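Local coordinates for protein signal recognition particle receptor beta subunit (Mus musculus, PDB 2FH5) that binds GTP as the beta subunit of the signal recognition particle receptor, helping to target nascent secretory proteins to the endoplasmic reticulum membrane, at residues 12-16 against 97-101; 23-27 against 201-207; 79-83 against 209-214; 140-145 against 174-178. One frame throughout, in Å; residues are numbered along the deposited sequence.

How the contacts relate
Contacts 1 and 2 are mostly buried, whereas contacts 3 and 4 reach the rim of the domain. Contact 1 backs the GTP-binding loop, and contact 2 joins the helix after that loop to helix 204-213. Contact 3 uses the same last helix, against strand 79-87, one of whose neighbours in the sheet is strand 9-13 of contact 1; Val13 and Val83 probably share a backbone hydrogen bond there. Contact 4 stands apart from contact 2 yet touches contact 1 through Leu140 and Ala99. Chemistry follows place: contacts 1 and 2 carry no hydrogen bond between their segments, contact 3 adds an arginine bound to the chain's terminal residues, and contact 4 combines aromatic packing with bonded backbone amides and water.

Contact 1: 12-16 against 97-101. With GTP (guanosine-5'-triphosphate), chain D.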
loop_
_atom_site.group_PDB
_atom_site.type_symbol
_atom_site.label_atom_id
_atom_site.label_comp_id
_atom_site.label_asym_id
_atom_site.label_seq_id
_atom_site.Cartn_x
_atom_site.Cartn_y
_atom_site.Cartn_z
ATOM N N PHE B 12 6.544 4.188 6.985
ATOM C CA PHE B 12 5.840 4.937 5.945
ATOM C C PHE B 12 4.367 4.909 6.384
ATOM O O PHE B 12 3.778 3.830 6.561
ATOM C CB PHE B 12 5.998 4.267 4.583
ATOM C CG PHE B 12 7.365 4.427 3.983
ATOM C CD1 PHE B 12 8.459 3.747 4.508
ATOM C CD2 PHE B 12 7.573 5.301 2.923
ATOM C CE1 PHE B 12 9.747 3.940 3.985
ATOM C CE2 PHE B 12 8.857 5.496 2.399
ATOM C CZ PHE B 12 9.944 4.809 2.937
ATOM N N VAL B 13 3.786 6.086 6.588
ATOM C CA VAL B 13 2.413 6.186 7.050
ATOM C C VAL B 13 1.715 7.226 6.206
ATOM O O VAL B 13 2.378 8.022 5.562
ATOM C CB VAL B 13 2.344 6.625 8.553
ATOM C CG1 VAL B 13 3.008 5.568 9.468
ATOM C CG2 VAL B 13 3.016 7.983 8.722
ATOM N N GLY B 14 0.382 7.231 6.215
ATOM C CA GLY B 14 -0.371 8.186 5.417
ATOM C C GLY B 14 -1.729 7.609 5.098
ATOM O O GLY B 14 -1.965 6.402 5.304
ATOM N N LEU B 15 -2.624 8.452 4.576
ATOM C CA LEU B 15 -3.976 7.990 4.260
ATOM C C LEU B 15 -3.912 6.909 3.204
ATOM O O LEU B 15 -2.877 6.724 2.560
ATOM C CB LEU B 15 -4.872 9.135 3.738
ATOM C CG LEU B 15 -4.984 10.380 4.619
ATOM C CD1 LEU B 15 -5.797 11.415 3.886
ATOM C CD2 LEU B 15 -5.581 10.044 5.970
ATOM N N CYS B 16 -5.015 6.187 3.054
ATOM C CA CYS B 16 -5.127 5.157 2.023
ATOM C C CYS B 16 -4.856 5.810 0.686
ATOM O O CYS B 16 -5.229 6.961 0.475
ATOM C CB CYS B 16 -6.542 4.594 1.985
ATOM S SG CYS B 16 -6.873 3.465 3.327
ATOM N N ASP B 97 -8.408 15.371 6.423
ATOM C CA ASP B 97 -8.095 14.003 6.840
ATOM C C ASP B 97 -6.587 13.846 7.036
ATOM O O ASP B 97 -6.139 13.175 7.967
ATOM C CB ASP B 97 -8.601 12.984 5.817
ATOM C CG ASP B 97 -10.119 12.820 5.852
ATOM O OD1 ASP B 97 -10.676 12.644 6.959
ATOM O OD2 ASP B 97 -10.757 12.857 4.773
ATOM N N VAL B 98 -5.815 14.479 6.156
ATOM C CA VAL B 98 -4.363 14.445 6.233
ATOM C C VAL B 98 -3.897 15.109 7.521
ATOM O O VAL B 98 -3.195 14.484 8.321
ATOM C CB VAL B 98 -3.713 15.201 5.045
ATOM C CG1 VAL B 98 -2.214 15.288 5.251
ATOM C CG2 VAL B 98 -4.043 14.506 3.728
ATOM N N ALA B 99 -4.284 16.372 7.724
ATOM C CA ALA B 99 -3.893 17.128 8.936
ATOM C C ALA B 99 -4.233 16.387 10.231
ATOM O O ALA B 99 -3.433 16.327 11.160
ATOM C CB ALA B 99 -4.562 18.516 8.943
ATOM N N GLU B 100 -5.424 15.815 10.279
ATOM C CA GLU B 100 -5.869 15.078 11.453
ATOM C C GLU B 100 -5.005 13.863 11.771
ATOM O O GLU B 100 -4.760 13.557 12.950
ATOM C CB GLU B 100 -7.319 14.644 11.259
ATOM C CG GLU B 100 -7.849 13.712 12.308
ATOM C CD GLU B 100 -9.340 13.476 12.124
ATOM O OE1 GLU B 100 -10.100 14.451 12.352
ATOM O OE2 GLU B 100 -9.749 12.344 11.741
ATOM N N PHE B 101 -4.552 13.162 10.730
ATOM C CA PHE B 101 -3.724 11.989 10.948
ATOM C C PHE B 101 -2.314 12.462 11.292
ATOM O O PHE B 101 -1.693 11.937 12.203
ATOM C CB PHE B 101 -3.737 11.098 9.696
ATOM C CG PHE B 101 -2.890 9.841 9.805
ATOM C CD1 PHE B 101 -2.557 9.291 11.045
ATOM C CD2 PHE B 101 -2.410 9.220 8.654
ATOM C CE1 PHE B 101 -1.742 8.146 11.139
ATOM C CE2 PHE B 101 -1.599 8.078 8.734
ATOM C CZ PHE B 101 -1.260 7.542 9.986
HETATM P PG GTP D . -3.017 1.829 1.533
HETATM O O1G GTP D . -4.462 1.807 1.391
HETATM O O2G GTP D . -2.400 0.471 1.459
HETATM O O3G GTP D . -2.607 2.567 2.826
HETATM O O3B GTP D . -2.517 2.703 0.131
HETATM P PB GTP D . -1.075 3.032 -0.265
HETATM O O1B GTP D . -0.670 4.356 0.294
HETATM O O2B GTP D . -0.071 1.949 0.080
HETATM O O3A GTP D . -1.281 3.204 -1.840
HETATM P PA GTP D . -0.570 2.463 -3.033
HETATM O O1A GTP D . 0.854 2.461 -2.904
HETATM O O2A GTP D . -1.138 1.081 -3.198
HETATM O "O5'" GTP D . -0.981 3.478 -4.177
HETATM C "C5'" GTP D . -2.358 3.631 -4.476
HETATM C "C4'" GTP D . -2.523 3.879 -5.975
HETATM O "O4'" GTP D . -1.829 5.078 -6.382
HETATM C "C3'" GTP D . -1.940 2.774 -6.862
HETATM O "O3'" GTP D . -2.797 2.526 -8.013
HETATM C "C2'" GTP D . -0.600 3.325 -7.257
HETATM O "O2'" GTP D . 0.008 2.710 -8.411
HETATM C "C1'" GTP D . -0.859 4.826 -7.396
HETATM N N9 GTP D . 0.285 5.668 -7.097
HETATM C C8 GTP D . 1.125 5.563 -5.982
HETATM N N7 GTP D . 2.068 6.501 -6.023
HETATM C C5 GTP D . 1.841 7.248 -7.200
HETATM C C6 GTP D . 2.483 8.355 -7.786
HETATM O O6 GTP D . 3.448 8.988 -7.402
HETATM N N1 GTP D . 1.956 8.842 -9.013
HETATM C C2 GTP D . 0.860 8.277 -9.638
HETATM N N2 GTP D . 0.432 8.795 -10.822
HETATM N N3 GTP D . 0.239 7.214 -9.061
HETATM C C4 GTP D . 0.735 6.712 -7.862
#
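Phe101 pushes the far end of its ring against the start of the GTP-binding P-loop, where CE2 comes within 3.3 Å of Gly14 N. The amide nitrogens of Gly14 and Leu15 both lie at the ring edge, near its plane, while Val13 CB approaches CZ obliquely at 4.0 Å. The ring gets there because CG stands opposite the backbone N (chi1 179°), which sends it out from helix 91-110 toward the loop. At Gly14 the backbone angles (phi 154°, psi 169°) would make a CB collide with Val13 O, so a residue without a side chain fits here. Leu15 supplies the largest buried area. Its CD1 lies 3.6 Å from Val98 CG2 and 3.7 Å from Asp97 CB, crossing both side chains at about a right angle, and its CD2 faces Phe101 CD2 at 4.2 Å. Replacing Phe101 with an alanine would probably leave Gly14 and Val13 without their backing and open a gap between loop and helix. On the nucleotide side, Cys16 CA is 3.5 Å from O1G of GTP, and Gly14 O accepts a hydrogen bond from Lys20 NZ. The contact thus packs helix 91-110 against the loop that follows strand 9-13. Arg68, Phe69 and Phe84 also surround the Phe101 ring, the first by a cation-pi contact; Val98 turns to Leu140 of helix 133-150, and strand 9-13 is hydrogen-bonded between strands 55-60 and 79-87.

Contact 2: 23-27 against 201-207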
loop_
_atom_site.group_PDB
_atom_site.type_symbol
_atom_site.label_atom_id
_atom_site.label_comp_id
_atom_site.label_asym_id
_atom_site.label_seq_id
_atom_site.Cartn_x
_atom_site.Cartn_y
_atom_site.Cartn_z
ATOM N N LEU B 23 5.824 3.467 -3.200
ATOM C CA LEU B 23 7.129 4.067 -2.897
ATOM C C LEU B 23 8.037 2.995 -2.333
ATOM O O LEU B 23 9.193 2.889 -2.706
ATOM C CB LEU B 23 7.009 5.179 -1.858
ATOM C CG LEU B 23 6.504 6.529 -2.336
ATOM C CD1 LEU B 23 6.415 7.474 -1.167
ATOM C CD2 LEU B 23 7.456 7.063 -3.385
ATOM N N PHE B 24 7.489 2.211 -1.412
ATOM C CA PHE B 24 8.188 1.115 -0.764
ATOM C C PHE B 24 8.782 0.196 -1.849
ATOM O O PHE B 24 9.957 -0.170 -1.784
ATOM C CB PHE B 24 7.166 0.387 0.126
ATOM C CG PHE B 24 7.670 -0.843 0.823
ATOM C CD1 PHE B 24 8.432 -0.752 1.973
ATOM C CD2 PHE B 24 7.259 -2.106 0.403
ATOM C CE1 PHE B 24 8.775 -1.910 2.718
ATOM C CE2 PHE B 24 7.597 -3.270 1.135
ATOM C CZ PHE B 24 8.348 -3.166 2.290
ATOM N N VAL B 25 7.976 -0.152 -2.850
ATOM C CA VAL B 25 8.419 -1.024 -3.940
ATOM C C VAL B 25 9.509 -0.356 -4.785
ATOM O O VAL B 25 10.538 -0.949 -5.081
ATOM C CB VAL B 25 7.229 -1.410 -4.869
ATOM C CG1 VAL B 25 7.740 -2.136 -6.109
ATOM C CG2 VAL B 25 6.250 -2.294 -4.111
ATOM N N ARG B 26 9.256 0.875 -5.182
ATOM C CA ARG B 26 10.194 1.651 -5.971
ATOM C C ARG B 26 11.576 1.783 -5.301
ATOM O O ARG B 26 12.598 1.786 -5.988
ATOM C CB ARG B 26 9.630 3.046 -6.189
ATOM C CG ARG B 26 10.065 3.654 -7.459
ATOM C CD ARG B 26 9.047 3.302 -8.488
ATOM N NE ARG B 26 9.645 2.978 -9.775
ATOM C CZ ARG B 26 8.934 2.755 -10.873
ATOM N NH1 ARG B 26 7.605 2.840 -10.818
ATOM N NH2 ARG B 26 9.547 2.410 -12.003
ATOM N N LEU B 27 11.596 1.903 -3.971
ATOM C CA LEU B 27 12.836 2.051 -3.225
ATOM C C LEU B 27 13.608 0.753 -3.155
ATOM O O LEU B 27 14.835 0.747 -3.151
ATOM C CB LEU B 27 12.565 2.533 -1.787
ATOM C CG LEU B 27 12.248 4.021 -1.612
ATOM C CD1 LEU B 27 11.730 4.297 -0.225
ATOM C CD2 LEU B 27 13.491 4.836 -1.872
ATOM N N ALA B 201 10.757 6.099 -11.772
ATOM C CA ALA B 201 10.150 7.130 -10.944
ATOM C C ALA B 201 11.114 8.262 -10.571
ATOM O O ALA B 201 12.291 8.264 -10.952
ATOM C CB ALA B 201 9.579 6.490 -9.676
ATOM N N ASP B 202 10.581 9.229 -9.829
ATOM C CA ASP B 202 11.337 10.376 -9.356
ATOM C C ASP B 202 11.386 10.342 -7.832
ATOM O O ASP B 202 10.597 11.001 -7.162
ATOM C CB ASP B 202 10.687 11.677 -9.840
ATOM C CG ASP B 202 11.329 12.917 -9.220
ATOM O OD1 ASP B 202 12.564 12.903 -8.957
ATOM O OD2 ASP B 202 10.593 13.908 -9.003
ATOM N N ILE B 203 12.318 9.565 -7.293
ATOM C CA ILE B 203 12.463 9.443 -5.851
ATOM C C ILE B 203 13.880 9.791 -5.389
ATOM O O ILE B 203 14.329 9.345 -4.328
ATOM C CB ILE B 203 12.090 7.996 -5.373
ATOM C CG1 ILE B 203 12.934 6.943 -6.104
ATOM C CG2 ILE B 203 10.620 7.719 -5.645
ATOM C CD1 ILE B 203 12.925 5.575 -5.411
ATOM N N GLN B 204 14.577 10.594 -6.190
ATOM C CA GLN B 204 15.950 11.019 -5.890
ATOM C C GLN B 204 16.095 11.692 -4.530
ATOM O O GLN B 204 16.927 11.296 -3.708
ATOM C CB GLN B 204 16.437 11.974 -6.976
ATOM C CG GLN B 204 16.770 11.289 -8.287
ATOM C CD GLN B 204 18.057 10.479 -8.198
ATOM O OE1 GLN B 204 19.146 11.042 -8.031
ATOM N NE2 GLN B 204 17.938 9.151 -8.298
ATOM N N ASP B 205 15.284 12.717 -4.292
ATOM C CA ASP B 205 15.337 13.429 -3.021
ATOM C C ASP B 205 15.051 12.534 -1.835
ATOM O O ASP B 205 15.715 12.651 -0.800
ATOM C CB ASP B 205 14.358 14.597 -3.022
ATOM C CG ASP B 205 14.792 15.707 -3.944
ATOM O OD1 ASP B 205 16.008 15.757 -4.249
ATOM O OD2 ASP B 205 13.936 16.527 -4.348
ATOM N N LEU B 206 14.067 11.645 -1.994
ATOM C CA LEU B 206 13.676 10.713 -0.936
ATOM C C LEU B 206 14.821 9.770 -0.572
ATOM O O LEU B 206 15.083 9.526 0.606
ATOM C CB LEU B 206 12.450 9.912 -1.381
ATOM C CG LEU B 206 11.941 8.800 -0.460
ATOM C CD1 LEU B 206 11.405 9.413 0.809
ATOM C CD2 LEU B 206 10.847 8.002 -1.175
ATOM N N GLU B 207 15.499 9.231 -1.582
ATOM C CA GLU B 207 16.637 8.347 -1.324
ATOM C C GLU B 207 17.780 9.181 -0.725
ATOM O O GLU B 207 18.559 8.681 0.082
ATOM C CB GLU B 207 17.103 7.654 -2.609
ATOM C CG GLU B 207 16.017 6.837 -3.294
ATOM C CD GLU B 207 16.542 5.936 -4.408
ATOM O OE1 GLU B 207 16.999 4.810 -4.103
ATOM O OE2 GLU B 207 16.498 6.360 -5.586
#
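Arg26 and Ala201 bring their CA atoms to 7.4 Å, and Leu27 and Glu207 to 7.6 Å, spacings bridged by side chains with no hydrogen bond between the segments. In this P-loop GTPase fold the pairing sets the helix that follows the P-loop beside the last helix, with the turn leading into the latter. Ile203 is the N-cap residue, and its O accepts from Glu207 N in the first helical turn. Ile203 CG1 sits between the backbone N and the carbonyl carbon (chi1 56°), and from there CD1 meets Leu27 CD2 at 3.7 Å while CG2 meets Leu23 CD2 at 3.9 Å; Leu23 and Ile203 run past each other in opposite directions. Leu206 adds CD2 against Leu27 CD1 at 3.9 Å, the two side chains crossing at about a right angle. Leu23 also touches Asn123 and Ala191, both of the GTP-binding site, which ties this apolar core to the pocket. Arg26 is different in kind. The turn at chi2 (91°) lays CD 3.4 Å from Ala201 CB, and chi3 (-140°) carries the guanidinium on so that one face lies against Ala201 CB and N. Its outer nitrogens make weak hydrogen bonds, NH1 to Ala191 O and NH2 to Gly30 O. At the other end Glu207 OE1 is hydrogen-bonded to Tyr46 OH, while its aliphatic part packs on Leu27, CG to CD2 at 3.5 Å.

Contact 3: 79-83 against 209-214; sequences ARAVV and WLAKIA
Arg80 NE is held between two oxygens of the chain end. It donates a hydrogen bond to Ile213 O at 2.9 Å, with an N-H...O angle of 144°, and forms a salt bridge with Ala214 OXT at 3.4 Å. The donor lies in the carbonyl plane of Ile213, whereas the acceptor is somewhat tilted from the guanidinium plane, and OXT comes to that group obliquely. Arg80 starts out extended at chi1 (168°) and chi2, and a bend at chi3 then swings NE to the helix end; on the way its CD passes Ile213 CD1. A leucine in place of Arg80 would probably leave the terminal carboxylate without this countercharge and Ile213 O without its donor. Deeper in, strand 81-83 and helix 209-213 run nearly antiparallel (167°), their axes 10.6 Å apart at closest approach, a separation filled by side chains. The six-membered part of the Trp209 indole reaches the strand, with CH2 3.6 Å from Ala81 CB and CZ3 3.6 Å from Val83 CG2, both oblique to the ring. Ile213 CD1 adds a third apolar contact, 3.8 Å from Ala81 CB, while its CG2 lies over one face of the indole, toward the rim. Trp209 NE1 makes a weak hydrogen bond to Glu185 OE2, which also pairs with Lys212. The start of strand 79-87 thus packs on the last helix through Ala81, Val83, Ile213 and the Trp209 indole, and the charge on Arg80 likely offsets that of the chain's final carboxylate at the rim.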
loop_
_atom_site.group_PDB
_atom_site.type_symbol
_atom_site.label_atom_id
_atom_site.label_comp_id
_atom_site.label_asym_id
_atom_site.label_seq_id
_atom_site.Cartn_x
_atom_site.Cartn_y
_atom_site.Cartn_z
ATOM N N ALA B 79 11.214 3.201 15.547
ATOM C CA ALA B 79 11.484 4.114 14.446
ATOM C C ALA B 79 12.611 5.123 14.582
ATOM O O ALA B 79 12.672 5.912 15.520
ATOM C CB ALA B 79 10.213 4.846 14.073
ATOM N N ARG B 80 13.492 5.094 13.603
ATOM C CA ARG B 80 14.591 6.019 13.518
ATOM C C ARG B 80 14.044 7.213 12.728
ATOM O O ARG B 80 14.507 8.351 12.884
ATOM C CB ARG B 80 15.732 5.374 12.741
ATOM C CG ARG B 80 16.833 6.304 12.340
ATOM C CD ARG B 80 17.866 5.549 11.526
ATOM N NE ARG B 80 19.217 6.039 11.778
ATOM C CZ ARG B 80 19.902 5.792 12.889
ATOM N NH1 ARG B 80 19.366 5.053 13.853
ATOM N NH2 ARG B 80 21.118 6.300 13.045
ATOM N N ALA B 81 13.056 6.936 11.873
ATOM C CA ALA B 81 12.450 7.969 11.047
ATOM C C ALA B 81 11.055 7.580 10.591
ATOM O O ALA B 81 10.720 6.403 10.507
ATOM C CB ALA B 81 13.323 8.256 9.837
ATOM N N VAL B 82 10.254 8.594 10.289
ATOM C CA VAL B 82 8.891 8.411 9.843
ATOM C C VAL B 82 8.712 9.226 8.583
ATOM O O VAL B 82 9.101 10.392 8.560
ATOM C CB VAL B 82 7.881 8.929 10.885
ATOM C CG1 VAL B 82 6.436 8.827 10.337
ATOM C CG2 VAL B 82 8.027 8.136 12.157
ATOM N N VAL B 83 8.159 8.603 7.538
ATOM C CA VAL B 83 7.873 9.284 6.274
ATOM C C VAL B 83 6.373 9.294 6.176
ATOM O O VAL B 83 5.731 8.229 6.107
ATOM C CB VAL B 83 8.406 8.526 5.060
ATOM C CG1 VAL B 83 8.047 9.288 3.768
ATOM C CG2 VAL B 83 9.916 8.352 5.187
ATOM N N TRP B 209 17.403 11.855 1.300
ATOM C CA TRP B 209 17.011 12.020 2.707
ATOM C C TRP B 209 17.180 10.731 3.499
ATOM O O TRP B 209 17.690 10.746 4.618
ATOM C CB TRP B 209 15.555 12.478 2.810
ATOM C CG TRP B 209 15.053 12.700 4.225
ATOM C CD1 TRP B 209 15.148 13.842 4.960
ATOM C CD2 TRP B 209 14.326 11.760 5.039
ATOM N NE1 TRP B 209 14.521 13.682 6.176
ATOM C CE2 TRP B 209 14.009 12.416 6.249
ATOM C CE3 TRP B 209 13.910 10.434 4.856
ATOM C CZ2 TRP B 209 13.285 11.786 7.276
ATOM C CZ3 TRP B 209 13.189 9.808 5.881
ATOM C CH2 TRP B 209 12.887 10.487 7.070
ATOM N N LEU B 210 16.732 9.616 2.937
ATOM C CA LEU B 210 16.871 8.337 3.622
ATOM C C LEU B 210 18.343 8.065 3.905
ATOM O O LEU B 210 18.703 7.588 4.980
ATOM C CB LEU B 210 16.276 7.218 2.777
ATOM C CG LEU B 210 14.756 7.049 2.897
ATOM C CD1 LEU B 210 14.265 6.140 1.791
ATOM C CD2 LEU B 210 14.413 6.471 4.270
ATOM N N ALA B 211 19.197 8.371 2.934
ATOM C CA ALA B 211 20.631 8.194 3.107
ATOM C C ALA B 211 21.101 9.065 4.286
ATOM O O ALA B 211 21.735 8.585 5.239
ATOM C CB ALA B 211 21.347 8.602 1.829
ATOM N N LYS B 212 20.764 10.350 4.207
ATOM C CA LYS B 212 21.109 11.332 5.218
ATOM C C LYS B 212 20.703 10.970 6.649
ATOM O O LYS B 212 21.386 11.342 7.596
ATOM C CB LYS B 212 20.508 12.676 4.807
ATOM C CG LYS B 212 20.367 13.702 5.906
ATOM C CD LYS B 212 19.611 14.916 5.375
ATOM C CE LYS B 212 19.150 15.836 6.492
ATOM N NZ LYS B 212 18.576 17.094 5.927
ATOM N N ILE B 213 19.611 10.236 6.833
ATOM C CA ILE B 213 19.198 9.896 8.194
ATOM C C ILE B 213 19.616 8.514 8.643
ATOM O O ILE B 213 19.382 8.142 9.788
ATOM C CB ILE B 213 17.651 10.050 8.376
ATOM C CG1 ILE B 213 16.878 9.014 7.547
ATOM C CG2 ILE B 213 17.231 11.441 7.951
ATOM C CD1 ILE B 213 16.689 7.662 8.239
ATOM N N ALA B 214 20.255 7.759 7.755
ATOM C CA ALA B 214 20.671 6.388 8.079
ATOM C C ALA B 214 21.728 6.252 9.182
ATOM O O ALA B 214 22.495 7.212 9.407
ATOM C CB ALA B 214 21.155 5.674 6.802
ATOM O OXT ALA B 214 21.794 5.162 9.797
#

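Contact 4: 140-145 against 174-178; sequences LEKELN and EFEFS
Two backbone amides of the loop leading from helix 133-150 to strand 184-188 are caught by side chains of that helix. Phe177 N donates to Glu141 OE2 at 2.9 Å (165°), from above the carboxylate plane, and Phe175 N donates to Asn145 OD1 at 3.1 Å (176°), again from above the carbonyl plane. Asn145 reaches it with its CG trans to the main-chain N (chi1 -176°), and the same OD1 accepts from Arg148 NH2. Glu141 OE2 also takes Gln137 NE2 and a water at 2.9 Å, which accepts from Ser178 N. The apolar contacts centre on Leu144, whose CD1 lies 3.5 Å from Phe177 CZ and 3.6 Å from Phe175 CE2, obliquely to each ring. Phe175 CE2 stands over the centre of one Phe177 face, 4.1 Å above its plane; Leu140 CB is at that ring's edge, and Phe186 meets Phe177 edge to face. Glu176 brings a second carboxylate, OE1 4.9 Å from Glu141 OE1; Lys173, paired with Glu176 OE2, probably offsets part of the repulsion, and a water lies 3.0 Å from both OE1 atoms. Several donors on Glu141 OE2 would tend to keep that carboxylate ionised while pinning the loop back on the helix it follows.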
loop_
_atom_site.group_PDB
_atom_site.type_symbol
_atom_site.label_atom_id
_atom_site.label_comp_id
_atom_site.label_asym_id
_atom_site.label_seq_id
_atom_site.Cartn_x
_atom_site.Cartn_y
_atom_site.Cartn_z
ATOM N N LEU B 140 -1.078 22.792 5.565
ATOM C CA LEU B 140 -1.076 21.925 6.738
ATOM C C LEU B 140 -0.825 22.713 8.025
ATOM O O LEU B 140 -1.395 22.385 9.071
ATOM C CB LEU B 140 -0.026 20.835 6.611
ATOM C CG LEU B 140 -0.477 19.678 5.746
ATOM C CD1 LEU B 140 0.738 18.839 5.431
ATOM C CD2 LEU B 140 -1.585 18.896 6.478
ATOM N N GLU B 141 0.032 23.736 7.963
ATOM C CA GLU B 141 0.296 24.548 9.156
ATOM C C GLU B 141 -0.991 25.273 9.545
ATOM O O GLU B 141 -1.415 25.243 10.701
ATOM C CB GLU B 141 1.428 25.554 8.895
ATOM C CG GLU B 141 2.742 24.856 8.603
ATOM C CD GLU B 141 3.938 25.785 8.498
ATOM O OE1 GLU B 141 3.796 26.894 7.942
ATOM O OE2 GLU B 141 5.032 25.386 8.956
ATOM N N LYS B 142 -1.626 25.902 8.563
ATOM C CA LYS B 142 -2.866 26.613 8.813
ATOM C C LYS B 142 -3.904 25.669 9.438
ATOM O O LYS B 142 -4.626 26.042 10.352
ATOM C CB LYS B 142 -3.373 27.210 7.499
ATOM C CG LYS B 142 -4.830 27.670 7.520
ATOM C CD LYS B 142 -5.265 28.243 6.164
ATOM C CE LYS B 142 -6.745 28.658 6.187
ATOM N NZ LYS B 142 -7.219 29.221 4.882
ATOM N N GLU B 143 -3.954 24.434 8.959
ATOM C CA GLU B 143 -4.908 23.449 9.451
ATOM C C GLU B 143 -4.563 22.869 10.835
ATOM O O GLU B 143 -5.436 22.645 11.658
ATOM C CB GLU B 143 -5.020 22.322 8.429
ATOM C CG GLU B 143 -6.194 21.406 8.649
ATOM C CD GLU B 143 -7.507 22.078 8.302
ATOM O OE1 GLU B 143 -7.590 22.691 7.201
ATOM O OE2 GLU B 143 -8.445 21.981 9.128
ATOM N N LEU B 144 -3.291 22.596 11.096
ATOM C CA LEU B 144 -2.926 22.065 12.405
ATOM C C LEU B 144 -3.155 23.190 13.423
ATOM O O LEU B 144 -3.463 22.954 14.594
ATOM C CB LEU B 144 -1.464 21.632 12.391
ATOM C CG LEU B 144 -1.148 20.445 11.466
ATOM C CD1 LEU B 144 0.337 20.338 11.238
ATOM C CD2 LEU B 144 -1.683 19.181 12.083
ATOM N N ASN B 145 -3.030 24.425 12.950
ATOM C CA ASN B 145 -3.233 25.571 13.807
ATOM C C ASN B 145 -4.635 25.618 14.351
ATOM O O ASN B 145 -4.842 26.058 15.468
ATOM C CB ASN B 145 -2.944 26.879 13.079
ATOM C CG ASN B 145 -3.072 28.065 13.999
ATOM O OD1 ASN B 145 -2.385 28.152 15.029
ATOM N ND2 ASN B 145 -3.962 28.978 13.654
ATOM N N GLU B 174 0.760 31.494 15.952
ATOM C CA GLU B 174 0.274 30.664 14.850
ATOM C C GLU B 174 1.221 29.486 14.584
ATOM O O GLU B 174 2.416 29.676 14.360
ATOM C CB GLU B 174 0.124 31.514 13.583
ATOM C CG GLU B 174 -0.781 32.734 13.772
ATOM C CD GLU B 174 -2.274 32.427 13.633
ATOM O OE1 GLU B 174 -2.743 32.296 12.479
ATOM O OE2 GLU B 174 -2.978 32.317 14.666
ATOM N N PHE B 175 0.671 28.272 14.606
ATOM C CA PHE B 175 1.452 27.052 14.395
ATOM C C PHE B 175 2.321 27.007 13.151
ATOM O O PHE B 175 1.916 27.464 12.088
ATOM C CB PHE B 175 0.557 25.810 14.338
ATOM C CG PHE B 175 1.335 24.544 14.120
ATOM C CD1 PHE B 175 2.017 23.951 15.173
ATOM C CD2 PHE B 175 1.510 24.031 12.849
ATOM C CE1 PHE B 175 2.866 22.883 14.962
ATOM C CE2 PHE B 175 2.370 22.955 12.634
ATOM C CZ PHE B 175 3.044 22.389 13.693
ATOM N N GLU B 176 3.508 26.423 13.300
ATOM C CA GLU B 176 4.445 26.247 12.195
ATOM C C GLU B 176 5.272 25.042 12.568
ATOM O O GLU B 176 5.531 24.824 13.741
ATOM C CB GLU B 176 5.351 27.472 12.016
ATOM C CG GLU B 176 4.715 28.570 11.183
ATOM C CD GLU B 176 5.548 29.842 11.136
ATOM O OE1 GLU B 176 6.653 29.834 10.550
ATOM O OE2 GLU B 176 5.081 30.856 11.696
ATOM N N PHE B 177 5.672 24.252 11.580
ATOM C CA PHE B 177 6.472 23.061 11.846
ATOM C C PHE B 177 7.814 23.351 12.517
ATOM O O PHE B 177 8.284 22.544 13.321
ATOM C CB PHE B 177 6.684 22.281 10.551
ATOM C CG PHE B 177 5.444 21.572 10.058
ATOM C CD1 PHE B 177 4.995 20.408 10.684
ATOM C CD2 PHE B 177 4.720 22.074 8.970
ATOM C CE1 PHE B 177 3.830 19.747 10.228
ATOM C CE2 PHE B 177 3.560 21.428 8.503
ATOM C CZ PHE B 177 3.112 20.264 9.130
ATOM N N SER B 178 8.427 24.492 12.205
ATOM C CA SER B 178 9.717 24.866 12.816
ATOM C C SER B 178 9.659 25.003 14.359
ATOM O O SER B 178 10.667 24.832 15.032
ATOM C CB SER B 178 10.233 26.172 12.217
ATOM O OG SER B 178 9.376 27.245 12.567
HETATM O O HOH W 1 6.458 28.210 8.031
HETATM O O HOH W 2 7.803 25.761 9.507
#